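Local coordinates for carboxylic ester hydrolase (Aspergillus niger, PDB 7K4O), which probably hydrolyses ester bonds of tannins as a secreted fungal serine esterase of the tannase family, at residues Ala131-Asp143 against Glu355-Thr367. Residues are numbered along the deposited sequence; the frame is centred on the assembly and turned at random. Where two conformers were deposited one is given.
With NAG (2-acetamido-2-deoxy-beta-D-glucopyranose), chain E; NAG (2-acetamido-2-deoxy-beta-D-glucopyranose), chain H.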
loop_
_atom_site.group_PDB
_atom_site.type_symbol
_atom_site.label_atom_id
_atom_site.label_comp_id
_atom_site.label_asym_id
_atom_site.label_seq_id
_atom_site.Cartn_x
_atom_site.Cartn_y
_atom_site.Cartn_z
ATOM N N ALA A 131 0.941 9.929 -12.838
ATOM C CA ALA A 131 0.900 8.990 -13.966
ATOM C C ALA A 131 -0.417 9.192 -14.728
ATOM O O ALA A 131 -0.413 8.997 -15.955
ATOM C CB ALA A 131 1.024 7.576 -13.507
ATOM N N ASP A 132 -1.492 9.507 -14.023
ATOM C CA ASP A 132 -2.816 9.680 -14.693
ATOM C C ASP A 132 -2.795 10.852 -15.654
ATOM O O ASP A 132 -3.286 10.638 -16.811
ATOM C CB ASP A 132 -3.945 9.707 -13.693
ATOM C CG ASP A 132 -3.870 10.732 -12.577
ATOM O OD1 ASP A 132 -2.833 11.379 -12.425
ATOM O OD2 ASP A 132 -4.860 10.751 -11.809
ATOM N N THR A 133 -2.086 11.935 -15.346
ATOM C CA THR A 133 -2.004 13.100 -16.265
ATOM C C THR A 133 -1.148 12.790 -17.490
ATOM O O THR A 133 -1.331 13.450 -18.503
ATOM C CB THR A 133 -1.550 14.355 -15.528
ATOM O OG1 THR A 133 -0.137 14.289 -15.278
ATOM C CG2 THR A 133 -2.310 14.492 -14.229
ATOM N N ALA A 134 -0.317 11.757 -17.463
ATOM C CA ALA A 134 0.590 11.401 -18.559
ATOM C C ALA A 134 0.141 10.124 -19.292
ATOM O O ALA A 134 0.865 9.712 -20.207
ATOM C CB ALA A 134 1.995 11.250 -17.982
ATOM N N MET A 135 -0.957 9.512 -18.894
ATOM C CA MET A 135 -1.286 8.140 -19.342
ATOM C C MET A 135 -1.843 8.134 -20.769
ATOM O O MET A 135 -1.734 7.063 -21.397
ATOM C CB MET A 135 -2.265 7.486 -18.369
ATOM C CG MET A 135 -2.440 6.011 -18.506
ATOM S SD MET A 135 -0.935 5.032 -18.233
ATOM C CE MET A 135 -0.868 5.163 -16.451
ATOM N N LEU A 136 -2.440 9.232 -21.252
ATOM C CA LEU A 136 -3.139 9.208 -22.557
ATOM C C LEU A 136 -2.452 10.131 -23.542
ATOM O O LEU A 136 -2.227 11.313 -23.249
ATOM C CB LEU A 136 -4.609 9.598 -22.414
ATOM C CG LEU A 136 -5.449 8.755 -21.487
ATOM C CD1 LEU A 136 -6.852 9.341 -21.391
ATOM C CD2 LEU A 136 -5.480 7.298 -21.861
ATOM N N LEU A 137 -2.133 9.610 -24.718
ATOM C CA LEU A 137 -1.687 10.447 -25.848
ATOM C C LEU A 137 -2.865 11.192 -26.504
ATOM O O LEU A 137 -2.636 12.279 -27.083
ATOM C CB LEU A 137 -0.947 9.602 -26.876
ATOM C CG LEU A 137 0.353 8.939 -26.422
ATOM C CD1 LEU A 137 0.918 8.068 -27.524
ATOM C CD2 LEU A 137 1.377 10.013 -26.003
ATOM N N ALA A 138 -4.046 10.612 -26.463
ATOM C CA ALA A 138 -5.300 11.136 -27.043
ATOM C C ALA A 138 -6.403 10.317 -26.417
ATOM O O ALA A 138 -6.141 9.294 -25.781
ATOM C CB ALA A 138 -5.323 11.016 -28.563
ATOM N N ASN A 139 -7.641 10.728 -26.621
ATOM C CA ASN A 139 -8.779 9.922 -26.197
ATOM C C ASN A 139 -8.780 8.655 -27.045
ATOM O O ASN A 139 -8.802 8.773 -28.295
ATOM C CB ASN A 139 -10.089 10.693 -26.289
ATOM C CG ASN A 139 -10.176 11.768 -25.221
ATOM O OD1 ASN A 139 -9.821 11.545 -24.045
ATOM N ND2 ASN A 139 -10.568 12.947 -25.639
ATOM N N GLY A 140 -8.670 7.519 -26.370
ATOM C CA GLY A 140 -8.547 6.188 -26.971
ATOM C C GLY A 140 -7.136 5.698 -27.152
ATOM O O GLY A 140 -7.007 4.564 -27.582
ATOM N N THR A 141 -6.121 6.494 -26.838
ATOM C CA THR A 141 -4.724 6.092 -27.137
ATOM C C THR A 141 -3.872 6.166 -25.861
ATOM O O THR A 141 -3.576 7.260 -25.407
ATOM C CB THR A 141 -4.115 6.988 -28.209
ATOM O OG1 THR A 141 -4.992 7.035 -29.344
ATOM C CG2 THR A 141 -2.772 6.502 -28.670
ATOM N N LEU A 142 -3.589 5.009 -25.292
ATOM C CA LEU A 142 -2.603 4.983 -24.174
ATOM C C LEU A 142 -1.109 5.337 -24.550
ATOM O O LEU A 142 -0.525 5.090 -25.673
ATOM C CB LEU A 142 -2.628 3.550 -23.639
ATOM C CG LEU A 142 -2.500 3.385 -22.134
ATOM C CD1 LEU A 142 -3.774 3.809 -21.438
ATOM C CD2 LEU A 142 -2.164 1.946 -21.792
ATOM N N ASP A 143 -0.482 6.079 -23.645
ATOM C CA ASP A 143 0.973 6.266 -23.717
ATOM C C ASP A 143 1.568 5.016 -23.045
ATOM O O ASP A 143 1.603 4.945 -21.772
ATOM C CB ASP A 143 1.374 7.537 -23.007
ATOM C CG ASP A 143 2.838 7.886 -23.137
ATOM O OD1 ASP A 143 3.643 6.958 -23.325
ATOM O OD2 ASP A 143 3.177 9.094 -23.056
ATOM N N GLU A 355 -11.993 6.324 -11.915
ATOM C CA GLU A 355 -10.785 6.712 -12.653
ATOM C C GLU A 355 -10.225 5.478 -13.386
ATOM O O GLU A 355 -9.703 5.643 -14.523
ATOM C CB GLU A 355 -9.723 7.314 -11.738
ATOM C CG GLU A 355 -8.423 7.619 -12.486
ATOM C CD GLU A 355 -7.537 8.672 -11.881
ATOM O OE1 GLU A 355 -7.751 9.036 -10.709
ATOM O OE2 GLU A 355 -6.645 9.155 -12.598
ATOM N N TYR A 356 -10.161 4.311 -12.769
ATOM C CA TYR A 356 -9.650 3.097 -13.433
ATOM C C TYR A 356 -10.445 2.863 -14.743
ATOM O O TYR A 356 -9.839 2.712 -15.822
ATOM C CB TYR A 356 -9.683 1.870 -12.547
ATOM C CG TYR A 356 -9.411 0.600 -13.308
ATOM C CD1 TYR A 356 -8.220 0.437 -13.974
ATOM C CD2 TYR A 356 -10.324 -0.429 -13.407
ATOM C CE1 TYR A 356 -7.960 -0.691 -14.742
ATOM C CE2 TYR A 356 -10.042 -1.602 -14.089
ATOM C CZ TYR A 356 -8.848 -1.743 -14.766
ATOM O OH TYR A 356 -8.586 -2.855 -15.517
ATOM N N ILE A 357 -11.763 2.855 -14.648
ATOM C CA ILE A 357 -12.592 2.591 -15.869
ATOM C C ILE A 357 -12.341 3.676 -16.908
ATOM O O ILE A 357 -12.091 3.349 -18.094
ATOM C CB ILE A 357 -14.075 2.418 -15.515
ATOM C CG1 ILE A 357 -14.289 1.273 -14.526
ATOM C CG2 ILE A 357 -14.904 2.260 -16.801
ATOM C CD1 ILE A 357 -13.642 -0.050 -14.872
ATOM N N ALA A 358 -12.395 4.945 -16.522
ATOM C CA ALA A 358 -12.256 6.052 -17.490
ATOM C C ALA A 358 -10.853 6.057 -18.114
ATOM O O ALA A 358 -10.713 6.313 -19.325
ATOM C CB ALA A 358 -12.582 7.372 -16.846
ATOM N N LEU A 359 -9.792 5.868 -17.307
ATOM C CA LEU A 359 -8.400 6.081 -17.748
ATOM C C LEU A 359 -7.837 4.836 -18.456
ATOM O O LEU A 359 -7.138 4.998 -19.443
ATOM C CB LEU A 359 -7.524 6.390 -16.535
ATOM C CG LEU A 359 -6.098 6.808 -16.869
ATOM C CD1 LEU A 359 -6.056 8.154 -17.562
ATOM C CD2 LEU A 359 -5.279 6.758 -15.587
ATOM N N LEU A 360 -8.023 3.652 -17.889
ATOM C CA LEU A 360 -7.276 2.469 -18.321
ATOM C C LEU A 360 -8.171 1.441 -19.023
ATOM O O LEU A 360 -7.642 0.523 -19.610
ATOM C CB LEU A 360 -6.540 1.882 -17.126
ATOM C CG LEU A 360 -5.331 2.703 -16.675
ATOM C CD1 LEU A 360 -4.952 2.275 -15.270
ATOM C CD2 LEU A 360 -4.179 2.505 -17.637
ATOM N N VAL A 361 -9.484 1.584 -18.962
ATOM C CA VAL A 361 -10.403 0.716 -19.728
ATOM C C VAL A 361 -10.912 1.507 -20.933
ATOM O O VAL A 361 -10.592 1.138 -22.082
ATOM C CB VAL A 361 -11.523 0.176 -18.835
ATOM C CG1 VAL A 361 -12.481 -0.672 -19.683
ATOM C CG2 VAL A 361 -10.969 -0.632 -17.663
ATOM N N ASP A 362 -11.588 2.618 -20.699
ATOM C CA ASP A 362 -12.147 3.474 -21.787
ATOM C C ASP A 362 -11.066 4.341 -22.419
ATOM O O ASP A 362 -11.207 4.805 -23.590
ATOM C CB ASP A 362 -13.268 4.342 -21.234
ATOM C CG ASP A 362 -14.489 3.558 -20.745
ATOM O OD1 ASP A 362 -14.598 2.356 -21.008
ATOM O OD2 ASP A 362 -15.302 4.182 -20.035
ATOM N N LYS A 363 -10.014 4.664 -21.662
ATOM C CA LYS A 363 -8.867 5.455 -22.150
ATOM C C LYS A 363 -9.315 6.832 -22.652
ATOM O O LYS A 363 -8.739 7.366 -23.612
ATOM C CB LYS A 363 -8.079 4.660 -23.181
ATOM C CG LYS A 363 -7.559 3.323 -22.656
ATOM C CD LYS A 363 -6.995 2.447 -23.750
ATOM C CE LYS A 363 -6.460 1.092 -23.332
ATOM N NZ LYS A 363 -7.475 0.158 -22.763
ATOM N N ASN A 364 -10.234 7.462 -21.933
ATOM C CA ASN A 364 -10.687 8.798 -22.386
ATOM C C ASN A 364 -11.114 9.718 -21.260
ATOM O O ASN A 364 -11.912 10.623 -21.558
ATOM C CB ASN A 364 -11.832 8.645 -23.388
ATOM C CG ASN A 364 -13.050 7.943 -22.849
ATOM O OD1 ASN A 364 -13.176 7.723 -21.635
ATOM N ND2 ASN A 364 -13.990 7.623 -23.752
ATOM N N GLY A 365 -10.598 9.552 -20.050
ATOM C CA GLY A 365 -10.867 10.498 -18.961
ATOM C C GLY A 365 -10.309 9.995 -17.659
ATOM O O GLY A 365 -9.662 8.929 -17.634
ATOM N N THR A 366 -10.580 10.734 -16.592
ATOM C CA THR A 366 -10.150 10.370 -15.219
ATOM C C THR A 366 -11.366 10.285 -14.302
ATOM O O THR A 366 -11.209 9.954 -13.140
ATOM C CB THR A 366 -9.074 11.333 -14.709
ATOM O OG1 THR A 366 -9.595 12.657 -14.837
ATOM C CG2 THR A 366 -7.769 11.195 -15.469
ATOM N N THR A 367 -12.556 10.495 -14.840
ATOM C CA THR A 367 -13.822 10.471 -14.071
ATOM C C THR A 367 -14.861 9.722 -14.887
ATOM O O THR A 367 -14.895 9.927 -16.105
ATOM C CB THR A 367 -14.294 11.900 -13.744
ATOM O OG1 THR A 367 -13.278 12.507 -12.951
ATOM C CG2 THR A 367 -15.621 11.951 -13.017
HETATM C C1 NAG E . -15.223 6.965 -23.497
HETATM C C2 NAG E . -16.457 7.601 -24.222
HETATM C C3 NAG E . -17.683 6.770 -24.021
HETATM C C4 NAG E . -17.381 5.352 -24.561
HETATM C C5 NAG E . -16.148 4.804 -23.855
HETATM C C6 NAG E . -15.732 3.487 -24.505
HETATM C C7 NAG E . -16.264 10.052 -24.355
HETATM C C8 NAG E . -16.527 11.327 -23.621
HETATM N N2 NAG E . -16.618 8.954 -23.714
HETATM O O3 NAG E . -18.631 7.485 -24.814
HETATM O O4 NAG E . -18.414 4.426 -24.190
HETATM O O5 NAG E . -15.085 5.682 -24.011
HETATM O O6 NAG E . -14.958 3.690 -25.713
HETATM O O7 NAG E . -15.821 10.049 -25.472
HETATM C C1 NAG H . -10.827 14.090 -24.762
HETATM C C2 NAG H . -10.537 15.464 -25.315
HETATM C C3 NAG H . -10.975 16.553 -24.348
HETATM C C4 NAG H . -12.459 16.315 -24.144
HETATM C C5 NAG H . -12.678 14.897 -23.587
HETATM C C6 NAG H . -14.112 14.530 -23.198
HETATM C C7 NAG H . -8.146 15.398 -24.677
HETATM C C8 NAG H . -6.950 14.522 -25.024
HETATM N N2 NAG H . -9.125 15.337 -25.562
HETATM O O3 NAG H . -10.587 17.815 -24.866
HETATM O O4 NAG H . -12.955 17.081 -23.065
HETATM O O5 NAG H . -12.227 13.981 -24.558
HETATM O O6 NAG H . -15.008 14.950 -24.242
HETATM O O7 NAG H . -8.278 16.014 -23.635
#
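Leu136, Met135 and Leu142 pack against Leu359, Leu360 and Lys363 at the C-terminal end of a helix, where apolar contacts dominate. Met135 presents two carbons: CB lies 3.9 Å from Leu359 CD1, and CG, set anti to the backbone N (chi1 -166°), lies 4.0 Å from Leu360 CD2. In the conformer given, Leu142 CD1 reaches the same Leu360 methyl and the aliphatic CG of Lys363. Leu136 spreads both methyls over the helix end, CD1 standing 3.5 Å from Lys363 O; Leu359 O, buried beneath this leucine, has no polar partner in the model.

Polar contacts are fewer. Gly140 N, in a type II turn, donates to Lys363 O at 2.8 Å and nearly straight (170°), from above the carbonyl plane. Asp132 OD2 and Glu355 OE2 approach to 2.5 Å with carboxylates 20° from coplanar, so one of the two acids is probably protonated; Gln351 binds the other Glu355 oxygen. Asn139 and Asn364, each linked through ND2 to an N-acetylglucosamine, meet near the surface, with Asn139 OD1 3.3 Å from Asn364 CA.

The contact thus seats the loop preceding helix 144-169 on the end of helix 351-361; Lys363, just past that helix, is salt-bridged through NZ to Glu389 of helix 376-390.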